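Local coordinates for protein methoxy mycolic acid synthase 2 (Mycobacterium tuberculosis, PDB 1TPY) that converts a double bond of mycolic acids into a cis cyclopropane ring, taking the added methylene group from S-adenosyl-L-methionine, at residues 26-31 with 44-49; 30-35 with 50-55; 36-41 with 232-237. All blocks are in the same frame, centred on the assembly; numbering follows the deposited sequence.

Interaction 1. Residues 26-31 with 44-49; sequences FLDPTQ and TLEEAQ
Asp28 and Glu46 form the centre of this contact, and their CA atoms lie 5.3 Å apart. Asp28 turns its side chain toward the first turns of helix 45-57. Its CB packs on Leu45 CG, and its carboxylate lies over the helix between Glu46 and Gln49. OD1 approaches Gln49 CG at 3.4 Å, and OD2 lies beside Glu46 CG. CG of Asp28 sits between the backbone N and the carbonyl carbon (chi1 76°), which curls the carboxylate back over its own turn. There OD2 accepts from both Thr30 OG1, at 2.7 Å, and Thr30 N, at 2.8 Å. The hydroxyl meets the syn side of OD2, and it also hydrogen-bonds with Thr32 OG1. The backbone N-H comes from above the carboxylate plane.

Glu46 extends its chain almost straight across Pro29, at about a right angle to that side chain. Its OE2 rests on the proline ring, 3.3 Å from Pro29 CG, and OE1 meets the methyl CG2 of Thr30. These are contacts with carbon, and no direct hydrogen bond joins the two segments. A water makes the polar link instead. It donates to Asp28 OD1 at 2.6 Å, and accepts from Asp28 N and Gln49 NE2. The amide of Gln49 is held further by Ser34 and Lys52.

Thr44 and Glu47 cap the start of the helix. Glu47 N donates to Thr44 OG1, and Thr44 N donates to Glu47 OE1. The contact thus sets an Asx turn, within a type I beta turn from Asp28 to Gln31, against a helix N-terminus closed by a capping box.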
loop_
_atom_site.group_PDB
_atom_site.type_symbol
_atom_site.label_atom_id
_atom_site.label_comp_id
_atom_site.label_asym_id
_atom_site.label_seq_id
_atom_site.Cartn_x
_atom_site.Cartn_y
_atom_site.Cartn_z
ATOM N N PHE A 26 -15.037 -2.288 -6.971
ATOM C CA PHE A 26 -15.072 -2.443 -5.525
ATOM C C PHE A 26 -14.267 -1.450 -4.689
ATOM O O PHE A 26 -14.520 -1.303 -3.494
ATOM C CB PHE A 26 -14.708 -3.888 -5.149
ATOM C CG PHE A 26 -13.277 -4.260 -5.417
ATOM C CD1 PHE A 26 -12.285 -3.980 -4.481
ATOM C CD2 PHE A 26 -12.928 -4.928 -6.589
ATOM C CE1 PHE A 26 -10.967 -4.364 -4.706
ATOM C CE2 PHE A 26 -11.612 -5.319 -6.827
ATOM C CZ PHE A 26 -10.629 -5.039 -5.887
ATOM N N LEU A 27 -13.310 -0.757 -5.295
ATOM C CA LEU A 27 -12.540 0.219 -4.527
ATOM C C LEU A 27 -13.410 1.451 -4.325
ATOM O O LEU A 27 -14.414 1.624 -5.019
ATOM C CB LEU A 27 -11.261 0.613 -5.271
ATOM C CG LEU A 27 -10.225 -0.492 -5.501
ATOM C CD1 LEU A 27 -9.032 0.076 -6.267
ATOM C CD2 LEU A 27 -9.789 -1.069 -4.161
ATOM N N ASP A 28 -13.045 2.300 -3.370
ATOM C CA ASP A 28 -13.817 3.515 -3.151
ATOM C C ASP A 28 -13.509 4.404 -4.357
ATOM O O ASP A 28 -12.603 4.103 -5.133
ATOM C CB ASP A 28 -13.397 4.213 -1.858
ATOM C CG ASP A 28 -12.080 4.938 -1.995
ATOM O OD1 ASP A 28 -11.015 4.291 -1.889
ATOM O OD2 ASP A 28 -12.117 6.158 -2.231
ATOM N N PRO A 29 -14.253 5.507 -4.532
ATOM C CA PRO A 29 -14.022 6.401 -5.672
ATOM C C PRO A 29 -12.585 6.873 -5.924
ATOM O O PRO A 29 -12.203 7.076 -7.078
ATOM C CB PRO A 29 -14.976 7.557 -5.391
ATOM C CG PRO A 29 -16.133 6.864 -4.716
ATOM C CD PRO A 29 -15.422 5.950 -3.747
ATOM N N THR A 30 -11.793 7.051 -4.870
ATOM C CA THR A 30 -10.411 7.510 -5.025
ATOM C C THR A 30 -9.493 6.382 -5.480
ATOM O O THR A 30 -8.305 6.595 -5.717
ATOM C CB THR A 30 -9.821 8.036 -3.704
ATOM O OG1 THR A 30 -9.562 6.928 -2.835
ATOM C CG2 THR A 30 -10.779 8.999 -3.025
ATOM N N GLN A 31 -10.042 5.178 -5.577
ATOM C CA GLN A 31 -9.274 4.015 -6.000
ATOM C C GLN A 31 -8.091 3.743 -5.068
ATOM O O GLN A 31 -7.038 3.263 -5.499
ATOM C CB GLN A 31 -8.775 4.198 -7.440
ATOM C CG GLN A 31 -9.848 4.617 -8.437
ATOM C CD GLN A 31 -11.046 3.682 -8.454
ATOM O OE1 GLN A 31 -10.903 2.466 -8.605
ATOM N NE2 GLN A 31 -12.241 4.253 -8.306
ATOM N N THR A 44 -17.877 6.525 5.729
ATOM C CA THR A 44 -17.975 5.703 4.522
ATOM C C THR A 44 -16.564 5.260 4.169
ATOM O O THR A 44 -15.595 5.789 4.714
ATOM C CB THR A 44 -18.532 6.483 3.307
ATOM O OG1 THR A 44 -17.592 7.494 2.924
ATOM C CG2 THR A 44 -19.890 7.127 3.635
ATOM N N LEU A 45 -16.443 4.300 3.255
ATOM C CA LEU A 45 -15.126 3.815 2.860
ATOM C C LEU A 45 -14.255 4.941 2.310
ATOM O O LEU A 45 -13.072 5.025 2.630
ATOM C CB LEU A 45 -15.242 2.700 1.813
ATOM C CG LEU A 45 -13.906 2.070 1.395
ATOM C CD1 LEU A 45 -13.196 1.484 2.614
ATOM C CD2 LEU A 45 -14.152 0.994 0.340
ATOM N N GLU A 46 -14.834 5.813 1.492
ATOM C CA GLU A 46 -14.052 6.903 0.923
ATOM C C GLU A 46 -13.566 7.866 2.002
ATOM O O GLU A 46 -12.419 8.326 1.968
ATOM C CB GLU A 46 -14.853 7.674 -0.133
ATOM C CG GLU A 46 -14.049 8.801 -0.778
ATOM C CD GLU A 46 -14.746 9.453 -1.961
ATOM O OE1 GLU A 46 -14.128 10.350 -2.586
ATOM O OE2 GLU A 46 -15.901 9.076 -2.269
ATOM N N GLU A 47 -14.430 8.171 2.964
ATOM C CA GLU A 47 -14.035 9.075 4.031
ATOM C C GLU A 47 -12.949 8.437 4.879
ATOM O O GLU A 47 -12.053 9.124 5.356
ATOM C CB GLU A 47 -15.238 9.440 4.901
ATOM C CG GLU A 47 -16.366 10.077 4.116
ATOM C CD GLU A 47 -17.528 10.470 4.991
ATOM O OE1 GLU A 47 -17.947 9.637 5.827
ATOM O OE2 GLU A 47 -18.026 11.608 4.833
ATOM N N ALA A 48 -13.023 7.120 5.054
ATOM C CA ALA A 48 -12.024 6.408 5.850
ATOM C C ALA A 48 -10.698 6.308 5.099
ATOM O O ALA A 48 -9.635 6.296 5.711
ATOM C CB ALA A 48 -12.530 5.009 6.213
ATOM N N GLN A 49 -10.758 6.226 3.774
ATOM C CA GLN A 49 -9.533 6.146 2.986
ATOM C C GLN A 49 -8.822 7.494 3.040
ATOM O O GLN A 49 -7.607 7.557 3.181
ATOM C CB GLN A 49 -9.843 5.756 1.540
ATOM C CG GLN A 49 -10.275 4.299 1.390
ATOM C CD GLN A 49 -9.163 3.308 1.738
ATOM O OE1 GLN A 49 -8.180 3.657 2.395
ATOM N NE2 GLN A 49 -9.326 2.067 1.307
HETATM O O HOH W 1 -10.753 1.793 -1.305
#

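Interaction 2. Residues 30-35 with 50-55; sequences TQTYSC and IAKIDL. With SAH (S-adenosyl-L-homocysteine), chain C; 16A (cetyl-trimethyl-ammonium), chain D; CO3 (carbonate ion), chain B.
Lys52 reaches from helix 45-57 to Ser34 and Cys35 in the loop before it. Its chain leaves with CG anti to the backbone N (chi1 170°), then bends at each of the next three torsions. This folds the aliphatic part around Cys35 O, which lies 3.1 Å from Lys52 CG. Three acceptors grip the ammonium. NZ donates to Ser34 OG at 2.7 Å, to Cys35 O at 2.8 Å from well above the carbonyl plane, and to Gln49 OE1. Thr32 meets Lys52 tip to tip, its methyl CG2 3.6 Å from NZ. At the other end of the contact, the methyl CG2 of Thr30 touches Ile50 CD1.

Ser34 OG also donates to O of S-adenosyl-L-homocysteine at 2.7 Å, so Lys52 positions a first-shell hydroxyl from behind. Its positive charge probably helps to polarise that hydroxyl. Tyr33 points away from the helix. Its backbone N donates almost straight to OXT of the cofactor product (176°), while C17 of the bound detergent lies over the centre of one ring face. The loop forms part of the carboxylate end of this methyltransferase's S-adenosylmethionine site, with the helix lysine in the second shell.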
loop_
_atom_site.group_PDB
_atom_site.type_symbol
_atom_site.label_atom_id
_atom_site.label_comp_id
_atom_site.label_asym_id
_atom_site.label_seq_id
_atom_site.Cartn_x
_atom_site.Cartn_y
_atom_site.Cartn_z
ATOM N N THR A 30 -11.793 7.051 -4.870
ATOM C CA THR A 30 -10.411 7.510 -5.025
ATOM C C THR A 30 -9.493 6.382 -5.480
ATOM O O THR A 30 -8.305 6.595 -5.717
ATOM C CB THR A 30 -9.821 8.036 -3.704
ATOM O OG1 THR A 30 -9.562 6.928 -2.835
ATOM C CG2 THR A 30 -10.779 8.999 -3.025
ATOM N N GLN A 31 -10.042 5.178 -5.577
ATOM C CA GLN A 31 -9.274 4.015 -6.000
ATOM C C GLN A 31 -8.091 3.743 -5.068
ATOM O O GLN A 31 -7.038 3.263 -5.499
ATOM C CB GLN A 31 -8.775 4.198 -7.440
ATOM C CG GLN A 31 -9.848 4.617 -8.437
ATOM C CD GLN A 31 -11.046 3.682 -8.454
ATOM O OE1 GLN A 31 -10.903 2.466 -8.605
ATOM N NE2 GLN A 31 -12.241 4.253 -8.306
ATOM N N THR A 32 -8.257 4.068 -3.790
ATOM C CA THR A 32 -7.212 3.799 -2.816
ATOM C C THR A 32 -7.291 2.288 -2.633
ATOM O O THR A 32 -8.377 1.720 -2.572
ATOM C CB THR A 32 -7.476 4.518 -1.480
ATOM O OG1 THR A 32 -7.440 5.936 -1.690
ATOM C CG2 THR A 32 -6.417 4.142 -0.463
ATOM N N TYR A 33 -6.140 1.637 -2.567
ATOM C CA TYR A 33 -6.107 0.192 -2.461
ATOM C C TYR A 33 -5.191 -0.200 -1.313
ATOM O O TYR A 33 -4.099 -0.722 -1.521
ATOM C CB TYR A 33 -5.599 -0.370 -3.790
ATOM C CG TYR A 33 -5.899 -1.828 -4.051
ATOM C CD1 TYR A 33 -5.423 -2.445 -5.204
ATOM C CD2 TYR A 33 -6.653 -2.590 -3.157
ATOM C CE1 TYR A 33 -5.682 -3.777 -5.468
ATOM C CE2 TYR A 33 -6.923 -3.936 -3.412
ATOM C CZ TYR A 33 -6.429 -4.519 -4.576
ATOM O OH TYR A 33 -6.681 -5.838 -4.864
ATOM N N SER A 34 -5.661 0.063 -0.098
ATOM C CA SER A 34 -4.918 -0.219 1.119
ATOM C C SER A 34 -5.854 -0.008 2.311
ATOM O O SER A 34 -6.919 0.583 2.173
ATOM C CB SER A 34 -3.709 0.720 1.216
ATOM O OG SER A 34 -4.094 2.072 0.990
ATOM N N CYS A 35 -5.449 -0.482 3.483
ATOM C CA CYS A 35 -6.282 -0.360 4.672
ATOM C C CYS A 35 -6.773 1.055 5.002
ATOM O O CYS A 35 -5.982 1.991 5.140
ATOM C CB CYS A 35 -5.546 -0.922 5.884
ATOM S SG CYS A 35 -6.559 -0.908 7.392
ATOM N N ILE A 50 -9.591 8.574 2.926
ATOM C CA ILE A 50 -9.031 9.918 2.999
ATOM C C ILE A 50 -8.436 10.104 4.391
ATOM O O ILE A 50 -7.383 10.729 4.550
ATOM C CB ILE A 50 -10.116 10.992 2.776
ATOM C CG1 ILE A 50 -10.663 10.890 1.354
ATOM C CG2 ILE A 50 -9.541 12.375 3.044
ATOM C CD1 ILE A 50 -9.620 11.141 0.277
ATOM N N ALA A 51 -9.109 9.553 5.399
ATOM C CA ALA A 51 -8.616 9.655 6.769
ATOM C C ALA A 51 -7.261 8.959 6.882
ATOM O O ALA A 51 -6.321 9.497 7.475
ATOM C CB ALA A 51 -9.611 9.031 7.736
ATOM N N LYS A 52 -7.157 7.759 6.317
ATOM C CA LYS A 52 -5.891 7.023 6.364
ATOM C C LYS A 52 -4.794 7.825 5.656
ATOM O O LYS A 52 -3.657 7.875 6.119
ATOM C CB LYS A 52 -6.055 5.640 5.711
ATOM C CG LYS A 52 -4.754 4.869 5.495
ATOM C CD LYS A 52 -4.073 5.250 4.179
ATOM C CE LYS A 52 -4.973 4.953 2.973
ATOM N NZ LYS A 52 -5.390 3.515 2.883
ATOM N N ILE A 53 -5.146 8.455 4.539
ATOM C CA ILE A 53 -4.198 9.260 3.776
ATOM C C ILE A 53 -3.653 10.376 4.665
ATOM O O ILE A 53 -2.442 10.495 4.863
ATOM C CB ILE A 53 -4.876 9.902 2.543
ATOM C CG1 ILE A 53 -5.429 8.812 1.621
ATOM C CG2 ILE A 53 -3.895 10.806 1.811
ATOM C CD1 ILE A 53 -4.401 7.824 1.161
ATOM N N ASP A 54 -4.561 11.193 5.194
ATOM C CA ASP A 54 -4.181 12.296 6.069
ATOM C C ASP A 54 -3.390 11.814 7.281
ATOM O O ASP A 54 -2.481 12.497 7.749
ATOM C CB ASP A 54 -5.428 13.051 6.547
ATOM C CG ASP A 54 -6.151 13.752 5.419
ATOM O OD1 ASP A 54 -5.584 13.843 4.308
ATOM O OD2 ASP A 54 -7.285 14.223 5.652
ATOM N N LEU A 55 -3.744 10.641 7.795
ATOM C CA LEU A 55 -3.060 10.086 8.956
ATOM C C LEU A 55 -1.587 9.871 8.624
ATOM O O LEU A 55 -0.701 10.262 9.384
ATOM C CB LEU A 55 -3.706 8.758 9.362
ATOM C CG LEU A 55 -3.097 8.033 10.566
ATOM C CD1 LEU A 55 -3.282 8.881 11.823
ATOM C CD2 LEU A 55 -3.752 6.667 10.726
HETATM N N SAH C . -0.097 3.305 -2.299
HETATM C CA SAH C . -1.340 3.073 -3.035
HETATM C CB SAH C . -1.278 1.770 -3.872
HETATM C CG SAH C . -0.968 0.463 -3.142
HETATM S SD SAH C . -0.943 -0.980 -4.241
HETATM C C SAH C . -2.535 3.018 -2.082
HETATM O O SAH C . -2.309 2.998 -0.859
HETATM O OXT SAH C . -3.682 2.980 -2.566
HETATM C "C5'" SAH C . 0.820 -1.396 -4.289
HETATM C "C4'" SAH C . 1.606 -0.333 -5.072
HETATM O "O4'" SAH C . 3.035 -0.413 -4.852
HETATM C "C3'" SAH C . 1.405 -0.419 -6.583
HETATM O "O3'" SAH C . 1.247 0.911 -7.110
HETATM C "C2'" SAH C . 2.669 -1.067 -7.070
HETATM O "O2'" SAH C . 2.912 -0.780 -8.458
HETATM C "C1'" SAH C . 3.673 -0.474 -6.137
HETATM N N9 SAH C . 4.995 -1.224 -6.054
HETATM C C8 SAH C . 5.277 -2.526 -5.786
HETATM N N7 SAH C . 6.529 -2.858 -5.783
HETATM C C5 SAH C . 7.156 -1.645 -6.082
HETATM C C6 SAH C . 8.514 -1.256 -6.242
HETATM N N6 SAH C . 9.526 -2.110 -6.113
HETATM N N1 SAH C . 8.779 0.060 -6.541
HETATM C C2 SAH C . 7.756 0.936 -6.675
HETATM N N3 SAH C . 6.442 0.688 -6.550
HETATM C C4 SAH C . 6.216 -0.640 -6.248
HETATM C C1 16A D . -5.860 -6.563 1.093
HETATM C C2 16A D . -4.646 -7.476 0.926
HETATM C C3 16A D . -4.428 -8.316 2.195
HETATM C C4 16A D . -3.256 -9.285 2.147
HETATM C C5 16A D . -3.174 -10.047 3.480
HETATM C C6 16A D . -2.033 -11.070 3.592
HETATM C C7 16A D . -2.040 -12.299 2.648
HETATM C C8 16A D . -0.705 -13.050 2.424
HETATM C C9 16A D . 0.529 -12.202 2.033
HETATM C C10 16A D . 0.458 -11.464 0.675
HETATM C C11 16A D . 1.439 -10.278 0.492
HETATM C C12 16A D . 1.081 -9.298 -0.635
HETATM C C13 16A D . 0.424 -8.020 -0.101
HETATM C C14 16A D . -0.013 -7.100 -1.238
HETATM C C15 16A D . -0.889 -5.998 -0.618
HETATM C C16 16A D . -1.469 -5.146 -1.765
HETATM N N1 16A D . -2.429 -3.966 -1.641
HETATM C C17 16A D . -2.983 -3.270 -2.648
HETATM C C18 16A D . -3.617 -4.331 -0.778
HETATM C C19 16A D . -1.732 -2.862 -0.877
HETATM C C CO3 B . -1.721 -2.176 3.179
HETATM O O1 CO3 B . -2.807 -1.388 3.829
HETATM O O2 CO3 B . -2.024 -3.113 2.256
HETATM O O3 CO3 B . -0.426 -1.957 3.522
#

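Interaction 3. Residues 36-41 with 232-237; sequences AHFERE and YARTLD. With 16A (cetyl-trimethyl-ammonium), chain D; CO3 (carbonate ion), chain B.
Arg234 of helix 229-245 lies over Phe38 and reaches Glu41 with its far end. CG is anti to the backbone N (chi1 -175°), and the chain stays extended as far as NE. This carries it across the ring. CD sits over the ring centre, 3.8 Å from the centroid, in a CH-pi contact. The guanidinium then lies nearly flat on Phe38, with planes 16° apart and centres 4.1 Å apart.

Beyond the ring, NH1 and NH2 of Arg234 both donate to Glu41 O, each at 3.0 Å. This oxygen lies in the plane of the guanidinium, at its edge. The NH2 bond runs nearly along the C=O axis, whereas NH1 comes in at a wider slant. Glu41 adds a salt bridge from OE1 to Arg234 NH1, at 3.3 Å. Its side chain starts away from the helix, and the bend at chi2 (65°) brings the carboxylate back.

Closer to the helix backbone, Ala36 N donates to Thr235 OG1 at 3.0 Å. That hydroxyl also bonds to His231 O, one helical turn earlier, so it links the loop N-H to the helix. The same oxygen lies in the plane of the Phe38 ring, at its edge, 3.5 Å from CE1.

Tyr232 turns away from the loop and donates through OH to O2 of a carbonate ion, probably from the crystallisation liquor, which His167 and Cys35 N also bind. Leu236 CD2 touches the detergent tail. The outer end of the contact combines a salt bridge, a forked pair of hydrogen bonds and a guanidinium stack. The inner end is a buried hydrogen bond on the helix whose Tyr232 and Leu236 line the carbonate and detergent sites. Pinned at both points, the loop is probably held firmly against this helix.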
loop_
_atom_site.group_PDB
_atom_site.type_symbol
_atom_site.label_atom_id
_atom_site.label_comp_id
_atom_site.label_asym_id
_atom_site.label_seq_id
_atom_site.Cartn_x
_atom_site.Cartn_y
_atom_site.Cartn_z
ATOM N N ALA A 36 -8.086 1.191 5.154
ATOM C CA ALA A 36 -8.694 2.478 5.480
ATOM C C ALA A 36 -8.606 2.734 6.987
ATOM O O ALA A 36 -8.184 1.865 7.741
ATOM C CB ALA A 36 -10.145 2.488 5.028
ATOM N N HIS A 37 -9.002 3.926 7.425
ATOM C CA HIS A 37 -8.963 4.255 8.850
ATOM C C HIS A 37 -10.276 4.893 9.282
ATOM O O HIS A 37 -10.453 6.106 9.152
ATOM C CB HIS A 37 -7.811 5.212 9.142
ATOM C CG HIS A 37 -7.604 5.474 10.600
ATOM N ND1 HIS A 37 -7.391 4.463 11.514
ATOM C CD2 HIS A 37 -7.559 6.630 11.302
ATOM C CE1 HIS A 37 -7.221 4.986 12.714
ATOM N NE2 HIS A 37 -7.319 6.300 12.613
ATOM N N PHE A 38 -11.187 4.071 9.798
ATOM C CA PHE A 38 -12.501 4.535 10.231
ATOM C C PHE A 38 -12.476 5.255 11.573
ATOM O O PHE A 38 -12.613 4.638 12.625
ATOM C CB PHE A 38 -13.475 3.350 10.283
ATOM C CG PHE A 38 -13.605 2.624 8.970
ATOM C CD1 PHE A 38 -12.608 1.749 8.541
ATOM C CD2 PHE A 38 -14.687 2.868 8.131
ATOM C CE1 PHE A 38 -12.685 1.133 7.293
ATOM C CE2 PHE A 38 -14.776 2.260 6.882
ATOM C CZ PHE A 38 -13.774 1.391 6.459
ATOM N N GLU A 39 -12.304 6.573 11.516
ATOM C CA GLU A 39 -12.253 7.411 12.709
ATOM C C GLU A 39 -13.626 7.642 13.314
ATOM O O GLU A 39 -13.746 7.850 14.520
ATOM C CB GLU A 39 -11.580 8.736 12.372
ATOM C CG GLU A 39 -10.130 8.543 12.008
ATOM C CD GLU A 39 -9.443 9.816 11.578
ATOM O OE1 GLU A 39 -8.220 9.753 11.332
ATOM O OE2 GLU A 39 -10.114 10.867 11.482
ATOM N N ARG A 40 -14.658 7.627 12.476
ATOM C CA ARG A 40 -16.031 7.762 12.951
ATOM C C ARG A 40 -16.718 6.463 12.553
ATOM O O ARG A 40 -16.668 6.057 11.391
ATOM C CB ARG A 40 -16.761 8.927 12.287
ATOM C CG ARG A 40 -16.209 10.304 12.576
ATOM C CD ARG A 40 -17.276 11.338 12.269
ATOM N NE ARG A 40 -18.168 10.875 11.207
ATOM C CZ ARG A 40 -17.833 10.793 9.923
ATOM N NH1 ARG A 40 -16.622 11.153 9.527
ATOM N NH2 ARG A 40 -18.707 10.333 9.040
ATOM N N GLU A 41 -17.361 5.817 13.517
ATOM C CA GLU A 41 -18.043 4.551 13.277
ATOM C C GLU A 41 -18.835 4.472 11.965
ATOM O O GLU A 41 -18.746 3.477 11.244
ATOM C CB GLU A 41 -18.967 4.235 14.458
ATOM C CG GLU A 41 -19.630 2.866 14.380
ATOM C CD GLU A 41 -18.633 1.725 14.466
ATOM O OE1 GLU A 41 -17.667 1.707 13.673
ATOM O OE2 GLU A 41 -18.821 0.838 15.326
ATOM N N TYR A 232 -8.657 -3.070 8.792
ATOM C CA TYR A 232 -8.494 -3.797 7.541
ATOM C C TYR A 232 -9.590 -4.826 7.288
ATOM O O TYR A 232 -10.038 -4.987 6.153
ATOM C CB TYR A 232 -7.123 -4.476 7.463
ATOM C CG TYR A 232 -6.467 -4.274 6.117
ATOM C CD1 TYR A 232 -7.240 -4.116 4.970
ATOM C CD2 TYR A 232 -5.083 -4.199 5.991
ATOM C CE1 TYR A 232 -6.662 -3.878 3.735
ATOM C CE2 TYR A 232 -4.490 -3.964 4.751
ATOM C CZ TYR A 232 -5.292 -3.799 3.630
ATOM O OH TYR A 232 -4.732 -3.535 2.404
ATOM N N ALA A 233 -10.025 -5.518 8.338
ATOM C CA ALA A 233 -11.081 -6.509 8.182
ATOM C C ALA A 233 -12.297 -5.805 7.600
ATOM O O ALA A 233 -12.917 -6.281 6.642
ATOM C CB ALA A 233 -11.422 -7.132 9.531
ATOM N N ARG A 234 -12.622 -4.653 8.174
ATOM C CA ARG A 234 -13.758 -3.868 7.712
ATOM C C ARG A 234 -13.521 -3.334 6.303
ATOM O O ARG A 234 -14.432 -3.342 5.466
ATOM C CB ARG A 234 -14.023 -2.703 8.660
ATOM C CG ARG A 234 -15.270 -1.947 8.288
ATOM C CD ARG A 234 -15.615 -0.893 9.307
ATOM N NE ARG A 234 -16.797 -0.160 8.880
ATOM C CZ ARG A 234 -17.266 0.921 9.494
ATOM N NH1 ARG A 234 -16.651 1.393 10.571
ATOM N NH2 ARG A 234 -18.338 1.540 9.017
ATOM N N THR A 235 -12.306 -2.855 6.040
ATOM C CA THR A 235 -11.991 -2.341 4.714
ATOM C C THR A 235 -12.220 -3.481 3.730
ATOM O O THR A 235 -12.868 -3.311 2.704
ATOM C CB THR A 235 -10.523 -1.875 4.610
ATOM O OG1 THR A 235 -10.300 -0.782 5.509
ATOM C CG2 THR A 235 -10.204 -1.427 3.180
ATOM N N LEU A 236 -11.698 -4.651 4.069
ATOM C CA LEU A 236 -11.833 -5.829 3.230
ATOM C C LEU A 236 -13.285 -6.268 3.035
ATOM O O LEU A 236 -13.659 -6.689 1.939
ATOM C CB LEU A 236 -10.988 -6.966 3.812
ATOM C CG LEU A 236 -9.490 -6.799 3.515
ATOM C CD1 LEU A 236 -8.648 -7.698 4.394
ATOM C CD2 LEU A 236 -9.245 -7.112 2.050
ATOM N N ASP A 237 -14.099 -6.170 4.086
ATOM C CA ASP A 237 -15.508 -6.547 3.986
ATOM C C ASP A 237 -16.193 -5.617 2.987
ATOM O O ASP A 237 -16.972 -6.058 2.137
ATOM C CB ASP A 237 -16.229 -6.417 5.342
ATOM C CG ASP A 237 -15.739 -7.420 6.380
ATOM O OD1 ASP A 237 -15.321 -8.529 5.997
ATOM O OD2 ASP A 237 -15.795 -7.097 7.586
HETATM C C1 16A D . -5.860 -6.563 1.093
HETATM C C2 16A D . -4.646 -7.476 0.926
HETATM C C3 16A D . -4.428 -8.316 2.195
HETATM C C4 16A D . -3.256 -9.285 2.147
HETATM C C5 16A D . -3.174 -10.047 3.480
HETATM C C6 16A D . -2.033 -11.070 3.592
HETATM C C7 16A D . -2.040 -12.299 2.648
HETATM C C8 16A D . -0.705 -13.050 2.424
HETATM C C9 16A D . 0.529 -12.202 2.033
HETATM C C10 16A D . 0.458 -11.464 0.675
HETATM C C11 16A D . 1.439 -10.278 0.492
HETATM C C12 16A D . 1.081 -9.298 -0.635
HETATM C C13 16A D . 0.424 -8.020 -0.101
HETATM C C14 16A D . -0.013 -7.100 -1.238
HETATM C C15 16A D . -0.889 -5.998 -0.618
HETATM C C16 16A D . -1.469 -5.146 -1.765
HETATM N N1 16A D . -2.429 -3.966 -1.641
HETATM C C17 16A D . -2.983 -3.270 -2.648
HETATM C C18 16A D . -3.617 -4.331 -0.778
HETATM C C19 16A D . -1.732 -2.862 -0.877
HETATM C C CO3 B . -1.721 -2.176 3.179
HETATM O O1 CO3 B . -2.807 -1.388 3.829
HETATM O O2 CO3 B . -2.024 -3.113 2.256
HETATM O O3 CO3 B . -0.426 -1.957 3.522
#

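All three contacts anchor the one loop between helices 20-24 and 45-57. Interactions 1 and 2 share Thr30 and Gln31 and dock the loop on helix 45-57, their centres about 7 Å apart. Gln49 joins them, with NE2 3.0 Å from Ser34 O. Interaction 3 fastens the rest of the loop to helix 229-245, its centre about 10 Å from each of the others. His37 N lies 3.0 Å from Ala48 O, a probable hydrogen bond that ties 36-41 to helix 45-57. Cys35 CB packs 3.3 Å from Tyr232 CD2. Interactions 2 and 3 both touch the carbonate and the detergent, and interaction 2 also holds S-adenosyl-L-homocysteine.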